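PDB 4V1S: alpha-1,6-mannanase from Bacteroides thetaiotaomicron, which probably hydrolyses alpha-1,6-mannosidic linkages in mannans, as a family 76 glycoside hydrolase of a gut symbiont. Local coordinates for residues V78-T92 / A105-W117. Residues are numbered along the deposited sequence; the frame is centred on the assembly and turned at random. Where two conformers were deposited one is given.
Sequences VSFIWGNIFLLYTYT and ALMNCFLNFDNYW
Y91, C109 and F113 mark the seam of an antiparallel helical hairpin, in which helix 81-97 packs against its successor, helix 99-114, as expected of the (alpha/alpha)6 barrel of family 76. The segment axes approach to 9.0 Å at 154°, and the side chains between them pack knobs-into-holes. C109 drops among N84, L87, L88 and Y91, its SG 3.7 Å from L88 CA; F113 fills the next hole, among I81, N84, I85 and L88. The F113 ring enters with its edge toward the first helix, CE1 lying 3.4 Å from N84 O, while L88 CD2 lies over one face, toward the rim. Toward the turn that joins the helices, A105 CB sits over one face of the Y91 ring, 4.1 Å from its centroid, as a CH-pi contact, and C109 presents its CB and sulfur to the ring edge.

At the other end the contact turns polar. Two waters bridge N84 OD1 to N112 ND2, each donating to the former and accepting from the latter; one also donates to Y116 OH. N112 OD1 is hydrogen-bonded to S68 OG. N84 carries CG opposite its carbonyl carbon (chi1 -62°), which turns the amide back toward the start of the helix, where ND2 donates almost straight to S79 OG, itself also hydrogen-bonded to Y69 O. Y116 lays a ring face against I81 CG1, and its OH donates to S79 O at 2.7 Å, tilted 34° from the carbonyl plane.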
ATOM      1  N   VAL A  78       7.951   9.775  17.261  1.00 14.90           N
ATOM      2  CA  VAL A  78       8.187   8.615  16.438  0.50 13.48           C
ATOM      3  C   VAL A  78       7.079   8.554  15.373  1.00 14.52           C
ATOM      4  O   VAL A  78       5.917   8.898  15.640  1.00 15.47           O
ATOM      5  CB  VAL A  78       8.199   7.302  17.259  0.50 12.10           C
ATOM      6  CG1 VAL A  78       8.649   6.138  16.381  0.50  8.00           C
ATOM      7  CG2 VAL A  78       9.108   7.393  18.482  0.50 14.36           C
ATOM      8  N   SER A  79       7.446   8.112  14.179  1.00 12.01           N
ATOM      9  CA  SER A  79       6.505   7.987  13.069  1.00 11.97           C
ATOM     10  C   SER A  79       5.352   7.034  13.341  1.00 11.83           C
ATOM     11  O   SER A  79       5.486   6.005  14.025  1.00 12.31           O
ATOM     12  CB  SER A  79       7.239   7.507  11.829  1.00 12.37           C
ATOM     13  OG  SER A  79       7.906   6.263  12.046  1.00 12.81           O
ATOM     14  N   PHE A  80       4.195   7.390  12.797  1.00 13.40           N
ATOM     15  CA  PHE A  80       3.109   6.452  12.664  1.00 11.97           C
ATOM     16  C   PHE A  80       3.554   5.309  11.768  1.00 11.05           C
ATOM     17  O   PHE A  80       4.503   5.426  11.003  1.00 11.46           O
ATOM     18  CB  PHE A  80       1.885   7.125  12.074  1.00 13.32           C
ATOM     19  CG  PHE A  80       1.296   8.201  12.952  1.00 14.90           C
ATOM     20  CD1 PHE A  80       0.634   7.877  14.117  1.00 16.19           C
ATOM     21  CD2 PHE A  80       1.387   9.540  12.599  1.00 14.53           C
ATOM     22  CE1 PHE A  80       0.104   8.845  14.936  1.00 18.12           C
ATOM     23  CE2 PHE A  80       0.834  10.519  13.404  1.00 16.51           C
ATOM     24  CZ  PHE A  80       0.189  10.163  14.576  1.00 17.15           C
ATOM     25  N   ILE A  81       2.869   4.182  11.883  1.00  9.97           N
ATOM     26  CA  ILE A  81       3.307   2.983  11.191  1.00 10.76           C
ATOM     27  C   ILE A  81       3.335   3.168   9.656  1.00 11.72           C
ATOM     28  O   ILE A  81       4.216   2.606   8.955  1.00 10.99           O
ATOM     29  CB  ILE A  81       2.469   1.759  11.635  1.00 10.26           C
ATOM     30  CG1 ILE A  81       3.160   0.466  11.251  1.00 11.68           C
ATOM     31  CG2 ILE A  81       1.051   1.806  11.072  1.00 11.66           C
ATOM     32  CD1 ILE A  81       2.479  -0.763  11.823  1.00 13.59           C
ATOM     33  N   TRP A  82       2.396   3.962   9.132  1.00 10.75           N
ATOM     34  CA  TRP A  82       2.168   3.994   7.661  1.00 10.59           C
ATOM     35  C   TRP A  82       3.452   4.248   6.845  1.00 12.24           C
ATOM     36  O   TRP A  82       3.743   3.532   5.912  1.00 10.84           O
ATOM     37  CB  TRP A  82       1.122   5.074   7.356  1.00 13.12           C
ATOM     38  CG  TRP A  82       0.530   5.032   6.006  1.00 13.07           C
ATOM     39  CD1 TRP A  82       0.892   4.268   4.947  1.00 13.18           C
ATOM     40  CD2 TRP A  82      -0.524   5.871   5.562  1.00 12.50           C
ATOM     41  NE1 TRP A  82       0.084   4.548   3.858  1.00 12.68           N
ATOM     42  CE2 TRP A  82      -0.789   5.540   4.211  1.00 11.55           C
ATOM     43  CE3 TRP A  82      -1.269   6.884   6.169  1.00 13.86           C
ATOM     44  CZ2 TRP A  82      -1.760   6.182   3.471  1.00 13.48           C
ATOM     45  CZ3 TRP A  82      -2.273   7.491   5.436  1.00 14.79           C
ATOM     46  CH2 TRP A  82      -2.489   7.157   4.099  1.00 14.89           C
ATOM     47  N   GLY A  83       4.217   5.293   7.186  1.00  9.98           N
ATOM     48  CA  GLY A  83       5.407   5.616   6.394  1.00 11.28           C
ATOM     49  C   GLY A  83       6.432   4.509   6.401  1.00 11.68           C
ATOM     50  O   GLY A  83       7.149   4.324   5.439  1.00 11.97           O
ATOM     51  N   ASN A  84       6.485   3.760   7.512  1.00 10.71           N
ATOM     52  CA  ASN A  84       7.356   2.618   7.611  1.00 11.36           C
ATOM     53  C   ASN A  84       6.936   1.465   6.734  1.00 10.99           C
ATOM     54  O   ASN A  84       7.771   0.646   6.337  1.00  9.89           O
ATOM     55  CB  ASN A  84       7.410   2.105   9.068  1.00 11.71           C
ATOM     56  CG  ASN A  84       7.967   3.145  10.012  1.00 11.10           C
ATOM     57  OD1 ASN A  84       9.177   3.308  10.138  1.00 11.71           O
ATOM     58  ND2 ASN A  84       7.090   3.910  10.605  1.00 12.23           N
ATOM     59  N   ILE A  85       5.641   1.384   6.423  1.00  9.87           N
ATOM     60  CA  ILE A  85       5.147   0.321   5.520  1.00  9.20           C
ATOM     61  C   ILE A  85       5.714   0.510   4.126  1.00  8.72           C
ATOM     62  O   ILE A  85       6.091  -0.458   3.444  1.00 10.45           O
ATOM     63  CB  ILE A  85       3.601   0.277   5.522  1.00  9.27           C
ATOM     64  CG1 ILE A  85       3.080   0.011   6.962  1.00 11.02           C
ATOM     65  CG2 ILE A  85       3.068  -0.755   4.551  1.00 10.48           C
ATOM     66  CD1 ILE A  85       1.567   0.087   7.081  1.00 11.53           C
ATOM     67  N   PHE A  86       5.836   1.765   3.665  1.00  9.27           N
ATOM     68  CA  PHE A  86       6.482   1.965   2.383  1.00 10.12           C
ATOM     69  C   PHE A  86       7.962   1.581   2.394  1.00 10.32           C
ATOM     70  O   PHE A  86       8.445   1.085   1.404  1.00 10.80           O
ATOM     71  CB  PHE A  86       6.327   3.382   1.884  1.00 10.36           C
ATOM     72  CG  PHE A  86       4.906   3.742   1.532  1.00  9.15           C
ATOM     73  CD1 PHE A  86       4.302   3.212   0.409  1.00 10.12           C
ATOM     74  CD2 PHE A  86       4.200   4.730   2.253  1.00 11.18           C
ATOM     75  CE1 PHE A  86       3.019   3.570   0.032  1.00 11.00           C
ATOM     76  CE2 PHE A  86       2.891   5.091   1.890  1.00 11.73           C
ATOM     77  CZ  PHE A  86       2.317   4.508   0.779  1.00 12.52           C
ATOM     78  N   LEU A  87       8.648   1.773   3.517  1.00 10.66           N
ATOM     79  CA  LEU A  87      10.008   1.302   3.600  1.00 10.67           C
ATOM     80  C   LEU A  87      10.025  -0.227   3.542  1.00 11.40           C
ATOM     81  O   LEU A  87      10.798  -0.808   2.815  1.00 10.83           O
ATOM     82  CB  LEU A  87      10.691   1.813   4.889  1.00 10.57           C
ATOM     83  CG  LEU A  87      10.999   3.286   4.958  1.00 13.92           C
ATOM     84  CD1 LEU A  87      11.536   3.644   6.322  1.00 15.71           C
ATOM     85  CD2 LEU A  87      12.002   3.651   3.871  1.00 13.45           C
ATOM     86  N   LEU A  88       9.127  -0.881   4.279  1.00 10.89           N
ATOM     87  CA  LEU A  88       9.028  -2.342   4.209  1.00 11.20           C
ATOM     88  C   LEU A  88       8.848  -2.806   2.752  1.00 11.13           C
ATOM     89  O   LEU A  88       9.507  -3.737   2.290  1.00 10.78           O
ATOM     90  CB  LEU A  88       7.836  -2.795   5.053  1.00 10.57           C
ATOM     91  CG  LEU A  88       7.496  -4.274   5.080  1.00 11.68           C
ATOM     92  CD1 LEU A  88       8.631  -5.060   5.712  1.00 18.83           C
ATOM     93  CD2 LEU A  88       6.182  -4.516   5.826  1.00 12.23           C
ATOM     94  N   TYR A  89       7.917  -2.181   2.041  1.00 11.36           N
ATOM     95  CA  TYR A  89       7.668  -2.511   0.625  1.00 13.38           C
ATOM     96  C   TYR A  89       8.936  -2.299  -0.239  1.00 12.51           C
ATOM     97  O   TYR A  89       9.232  -3.069  -1.151  1.00 12.29           O
ATOM     98  CB  TYR A  89       6.572  -1.623   0.063  1.00 11.32           C
ATOM     99  CG  TYR A  89       5.169  -1.819   0.573  1.00 10.72           C
ATOM    100  CD1 TYR A  89       4.810  -2.878   1.409  1.00 10.67           C
ATOM    101  CD2 TYR A  89       4.162  -0.914   0.185  1.00 11.77           C
ATOM    102  CE1 TYR A  89       3.490  -2.986   1.882  1.00  8.38           C
ATOM    103  CE2 TYR A  89       2.851  -1.049   0.599  1.00  9.37           C
ATOM    104  CZ  TYR A  89       2.492  -2.107   1.438  1.00 10.10           C
ATOM    105  OH  TYR A  89       1.149  -2.254   1.819  1.00 10.22           O
ATOM    106  N   THR A  90       9.675  -1.238   0.068  1.00 12.19           N
ATOM    107  CA  THR A  90      10.863  -0.884  -0.704  1.00 11.71           C
ATOM    108  C   THR A  90      11.955  -1.919  -0.529  1.00 12.34           C
ATOM    109  O   THR A  90      12.513  -2.443  -1.504  1.00 13.90           O
ATOM    110  CB  THR A  90      11.396   0.496  -0.302  1.00 11.05           C
ATOM    111  OG1 THR A  90      10.363   1.442  -0.514  1.00 12.46           O
ATOM    112  CG2 THR A  90      12.600   0.855  -1.105  1.00 12.14           C
ATOM    113  N   TYR A  91      12.241  -2.254   0.725  1.00 12.28           N
ATOM    114  CA  TYR A  91      13.316  -3.225   0.989  1.00 12.37           C
ATOM    115  C   TYR A  91      12.946  -4.609   0.459  1.00 12.44           C
ATOM    116  O   TYR A  91      13.787  -5.345  -0.081  1.00 14.25           O
ATOM    117  CB  TYR A  91      13.655  -3.285   2.479  1.00 12.61           C
ATOM    118  CG  TYR A  91      13.988  -1.962   3.132  1.00 12.47           C
ATOM    119  CD1 TYR A  91      14.803  -1.030   2.521  1.00 15.56           C
ATOM    120  CD2 TYR A  91      13.519  -1.668   4.411  1.00 14.55           C
ATOM    121  CE1 TYR A  91      15.063   0.189   3.140  1.00 11.81           C
ATOM    122  CE2 TYR A  91      13.826  -0.484   5.053  1.00 15.32           C
ATOM    123  CZ  TYR A  91      14.634   0.430   4.444  1.00 14.99           C
ATOM    124  OH  TYR A  91      14.888   1.640   5.116  1.00 18.52           O
ATOM    125  N   THR A  92      11.688  -4.970   0.609  1.00 13.94           N
ATOM    126  CA  THR A  92      11.204  -6.217   0.045  1.00 13.80           C
ATOM    127  C   THR A  92      11.404  -6.290  -1.467  1.00 13.38           C
ATOM    128  O   THR A  92      11.949  -7.267  -1.976  1.00 13.95           O
ATOM    129  CB  THR A  92       9.748  -6.418   0.399  1.00 13.05           C
ATOM    130  OG1 THR A  92       9.618  -6.492   1.829  1.00 13.39           O
ATOM    131  CG2 THR A  92       9.202  -7.693  -0.275  1.00 15.49           C
ATOM    132  N   ALA A 105      18.634  -4.860   5.508  1.00 15.35           N
ATOM    133  CA  ALA A 105      17.787  -3.670   5.635  1.00 15.93           C
ATOM    134  C   ALA A 105      16.346  -4.094   5.905  1.00 12.26           C
ATOM    135  O   ALA A 105      15.643  -3.509   6.763  1.00 12.78           O
ATOM    136  CB  ALA A 105      17.847  -2.827   4.369  1.00 16.37           C
ATOM    137  N   LEU A 106      15.929  -5.139   5.198  1.00 13.06           N
ATOM    138  CA  LEU A 106      14.580  -5.695   5.374  1.00 12.30           C
ATOM    139  C   LEU A 106      14.412  -6.261   6.791  1.00 14.29           C
ATOM    140  O   LEU A 106      13.401  -6.019   7.443  1.00 12.76           O
ATOM    141  CB  LEU A 106      14.273  -6.750   4.315  1.00 12.60           C
ATOM    142  CG  LEU A 106      12.931  -7.474   4.450  1.00 12.96           C
ATOM    143  CD1 LEU A 106      11.749  -6.501   4.488  1.00 13.91           C
ATOM    144  CD2 LEU A 106      12.806  -8.476   3.320  1.00 15.59           C
ATOM    145  N   MET A 107      15.398  -7.020   7.271  1.00 13.06           N
ATOM    146  CA  MET A 107      15.325  -7.568   8.613  1.00 12.30           C
ATOM    147  C   MET A 107      15.312  -6.465   9.669  1.00 13.79           C
ATOM    148  O   MET A 107      14.546  -6.531  10.634  1.00 14.08           O
ATOM    149  CB  MET A 107      16.461  -8.534   8.893  1.00 16.11           C
ATOM    150  CG  MET A 107      16.421  -9.079  10.314  1.00 17.42           C
ATOM    151  SD  MET A 107      14.890  -9.980  10.714  1.00 23.01           S
ATOM    152  CE  MET A 107      15.110 -11.463   9.750  1.00 23.46           C
ATOM    153  N   ASN A 108      16.147  -5.445   9.498  1.00 14.27           N
ATOM    154  CA  ASN A 108      16.134  -4.325  10.436  1.00 14.65           C
ATOM    155  C   ASN A 108      14.780  -3.576  10.468  1.00 12.51           C
ATOM    156  O   ASN A 108      14.290  -3.139  11.511  1.00 12.23           O
ATOM    157  CB  ASN A 108      17.284  -3.369  10.141  1.00 15.46           C
ATOM    158  CG  ASN A 108      18.618  -3.945  10.543  1.00 19.93           C
ATOM    159  OD1 ASN A 108      18.690  -4.806  11.429  1.00 23.89           O
ATOM    160  ND2 ASN A 108      19.686  -3.490   9.900  1.00 22.69           N
ATOM    161  N   CYS A 109      14.152  -3.471   9.302  1.00 11.26           N
ATOM    162  CA  CYS A 109      12.808  -2.877   9.232  1.00 10.46           C
ATOM    163  C   CYS A 109      11.793  -3.765   9.928  1.00 11.71           C
ATOM    164  O   CYS A 109      10.993  -3.291  10.729  1.00 11.22           O
ATOM    165  CB  CYS A 109      12.495  -2.674   7.756  1.00 11.74           C
ATOM    166  SG  CYS A 109      10.877  -2.062   7.411  1.00 13.17           S
ATOM    167  N   PHE A 110      11.875  -5.072   9.694  1.00 11.71           N
ATOM    168  CA  PHE A 110      10.976  -6.027  10.380  1.00 10.32           C
ATOM    169  C   PHE A 110      11.084  -5.947  11.889  1.00 10.45           C
ATOM    170  O   PHE A 110      10.071  -5.883  12.621  1.00 11.85           O
ATOM    171  CB  PHE A 110      11.238  -7.450   9.899  1.00 11.79           C
ATOM    172  CG  PHE A 110      10.380  -8.474  10.581  1.00 12.26           C
ATOM    173  CD1 PHE A 110       9.037  -8.590  10.267  1.00 12.28           C
ATOM    174  CD2 PHE A 110      10.900  -9.278  11.580  1.00 14.70           C
ATOM    175  CE1 PHE A 110       8.234  -9.537  10.896  1.00 12.68           C
ATOM    176  CE2 PHE A 110      10.108 -10.216  12.223  1.00 16.29           C
ATOM    177  CZ  PHE A 110       8.775 -10.356  11.867  1.00 14.41           C
ATOM    178  N   LEU A 111      12.314  -5.823  12.351  1.00 11.87           N
ATOM    179  CA  LEU A 111      12.573  -5.675  13.782  1.00 12.32           C
ATOM    180  C   LEU A 111      12.065  -4.330  14.295  1.00 12.40           C
ATOM    181  O   LEU A 111      11.619  -4.232  15.443  1.00 14.59           O
ATOM    182  CB  LEU A 111      14.059  -5.882  14.096  1.00 14.89           C
ATOM    183  CG  LEU A 111      14.553  -7.317  13.856  1.00 16.91           C
ATOM    184  CD1 LEU A 111      16.075  -7.375  13.949  1.00 20.71           C
ATOM    185  CD2 LEU A 111      13.928  -8.321  14.809  1.00 21.07           C
ATOM    186  N   ASN A 112      12.102  -3.297  13.458  1.00 12.42           N
ATOM    187  CA  ASN A 112      11.469  -2.051  13.854  1.00 12.21           C
ATOM    188  C   ASN A 112       9.933  -2.191  13.959  1.00 12.64           C
ATOM    189  O   ASN A 112       9.324  -1.622  14.865  1.00 13.31           O
ATOM    190  CB  ASN A 112      11.835  -0.929  12.896  1.00 11.27           C
ATOM    191  CG  ASN A 112      11.359   0.427  13.391  1.00 12.20           C
ATOM    192  OD1 ASN A 112      11.558   0.769  14.554  1.00 14.11           O
ATOM    193  ND2 ASN A 112      10.634   1.147  12.544  1.00 12.02           N
ATOM    194  N   PHE A 113       9.339  -2.901  13.016  1.00 11.24           N
ATOM    195  CA  PHE A 113       7.926  -3.187  13.050  1.00 10.49           C
ATOM    196  C   PHE A 113       7.550  -3.909  14.346  1.00 12.79           C
ATOM    197  O   PHE A 113       6.465  -3.680  14.876  1.00 11.92           O
ATOM    198  CB  PHE A 113       7.444  -4.004  11.827  1.00 10.43           C
ATOM    199  CG  PHE A 113       6.962  -3.140  10.705  1.00  9.80           C
ATOM    200  CD1 PHE A 113       7.880  -2.454   9.884  1.00 11.90           C
ATOM    201  CD2 PHE A 113       5.612  -2.924  10.501  1.00  9.05           C
ATOM    202  CE1 PHE A 113       7.436  -1.592   8.898  1.00 13.62           C
ATOM    203  CE2 PHE A 113       5.163  -2.040   9.507  1.00 10.07           C
ATOM    204  CZ  PHE A 113       6.063  -1.386   8.694  1.00 10.34           C
ATOM    205  N   ASP A 114       8.456  -4.726  14.890  1.00 12.36           N
ATOM    206  CA  ASP A 114       8.172  -5.369  16.188  1.00 12.43           C
ATOM    207  C   ASP A 114       7.877  -4.303  17.311  1.00 14.00           C
ATOM    208  O   ASP A 114       7.144  -4.579  18.261  1.00 14.25           O
ATOM    209  CB  ASP A 114       9.329  -6.288  16.602  1.00 15.14           C
ATOM    210  CG  ASP A 114       9.290  -7.706  15.947  1.00 21.65           C
ATOM    211  OD1 ASP A 114       8.240  -8.181  15.378  1.00 26.31           O
ATOM    212  OD2 ASP A 114      10.370  -8.365  16.057  1.00 30.78           O
ATOM    213  N   ASN A 115       8.448  -3.100  17.173  1.00 11.86           N
ATOM    214  CA  ASN A 115       8.170  -2.016  18.125  1.00 13.00           C
ATOM    215  C   ASN A 115       6.724  -1.613  18.101  1.00 11.90           C
ATOM    216  O   ASN A 115       6.238  -1.063  19.080  1.00 13.64           O
ATOM    217  CB  ASN A 115       9.023  -0.807  17.883  1.00 15.11           C
ATOM    218  CG  ASN A 115      10.487  -1.077  18.149  1.00 16.55           C
ATOM    219  OD1 ASN A 115      10.850  -1.687  19.152  1.00 22.91           O
ATOM    220  ND2 ASN A 115      11.340  -0.603  17.258  1.00 16.07           N
ATOM    221  N   TYR A 116       6.058  -1.815  16.967  1.00 10.78           N
ATOM    222  CA  TYR A 116       4.638  -1.489  16.806  1.00 10.24           C
ATOM    223  C   TYR A 116       3.689  -2.662  17.078  1.00 11.47           C
ATOM    224  O   TYR A 116       2.463  -2.500  17.012  1.00 12.79           O
ATOM    225  CB  TYR A 116       4.389  -0.970  15.390  1.00 11.03           C
ATOM    226  CG  TYR A 116       5.117   0.320  15.021  1.00 10.17           C
ATOM    227  CD1 TYR A 116       6.469   0.333  14.737  1.00 11.81           C
ATOM    228  CD2 TYR A 116       4.452   1.526  14.972  1.00  9.70           C
ATOM    229  CE1 TYR A 116       7.121   1.480  14.370  1.00 10.47           C
ATOM    230  CE2 TYR A 116       5.105   2.684  14.580  1.00 10.93           C
ATOM    231  CZ  TYR A 116       6.441   2.675  14.345  1.00  9.91           C
ATOM    232  OH  TYR A 116       7.074   3.848  14.008  1.00 13.16           O
ATOM    233  N   TRP A 117       4.243  -3.861  17.303  1.00 10.47           N
ATOM    234  CA  TRP A 117       3.403  -5.049  17.497  1.00 11.04           C
ATOM    235  C   TRP A 117       2.924  -5.144  18.922  1.00 10.21           C
ATOM    236  O   TRP A 117       3.727  -5.097  19.864  1.00 11.87           O
ATOM    237  CB  TRP A 117       4.208  -6.285  17.165  1.00 11.78           C
ATOM    238  CG  TRP A 117       3.494  -7.591  17.340  1.00 13.17           C
ATOM    239  CD1 TRP A 117       3.667  -8.482  18.339  1.00 12.58           C
ATOM    240  CD2 TRP A 117       2.490  -8.134  16.476  1.00 12.03           C
ATOM    241  NE1 TRP A 117       2.884  -9.580  18.138  1.00 14.27           N
ATOM    242  CE2 TRP A 117       2.126  -9.386  17.016  1.00 15.48           C
ATOM    243  CE3 TRP A 117       1.846  -7.678  15.300  1.00 12.46           C
ATOM    244  CZ2 TRP A 117       1.217 -10.231  16.402  1.00 15.05           C
ATOM    245  CZ3 TRP A 117       0.929  -8.509  14.719  1.00 14.39           C
ATOM    246  CH2 TRP A 117       0.603  -9.776  15.289  1.00 15.30           C
TER
HETATM  247  O   HOH W   1       9.707   3.998  12.804  1.00 12.70           O
HETATM  248  O   HOH W   2      10.677   0.936   9.601  1.00 14.33           O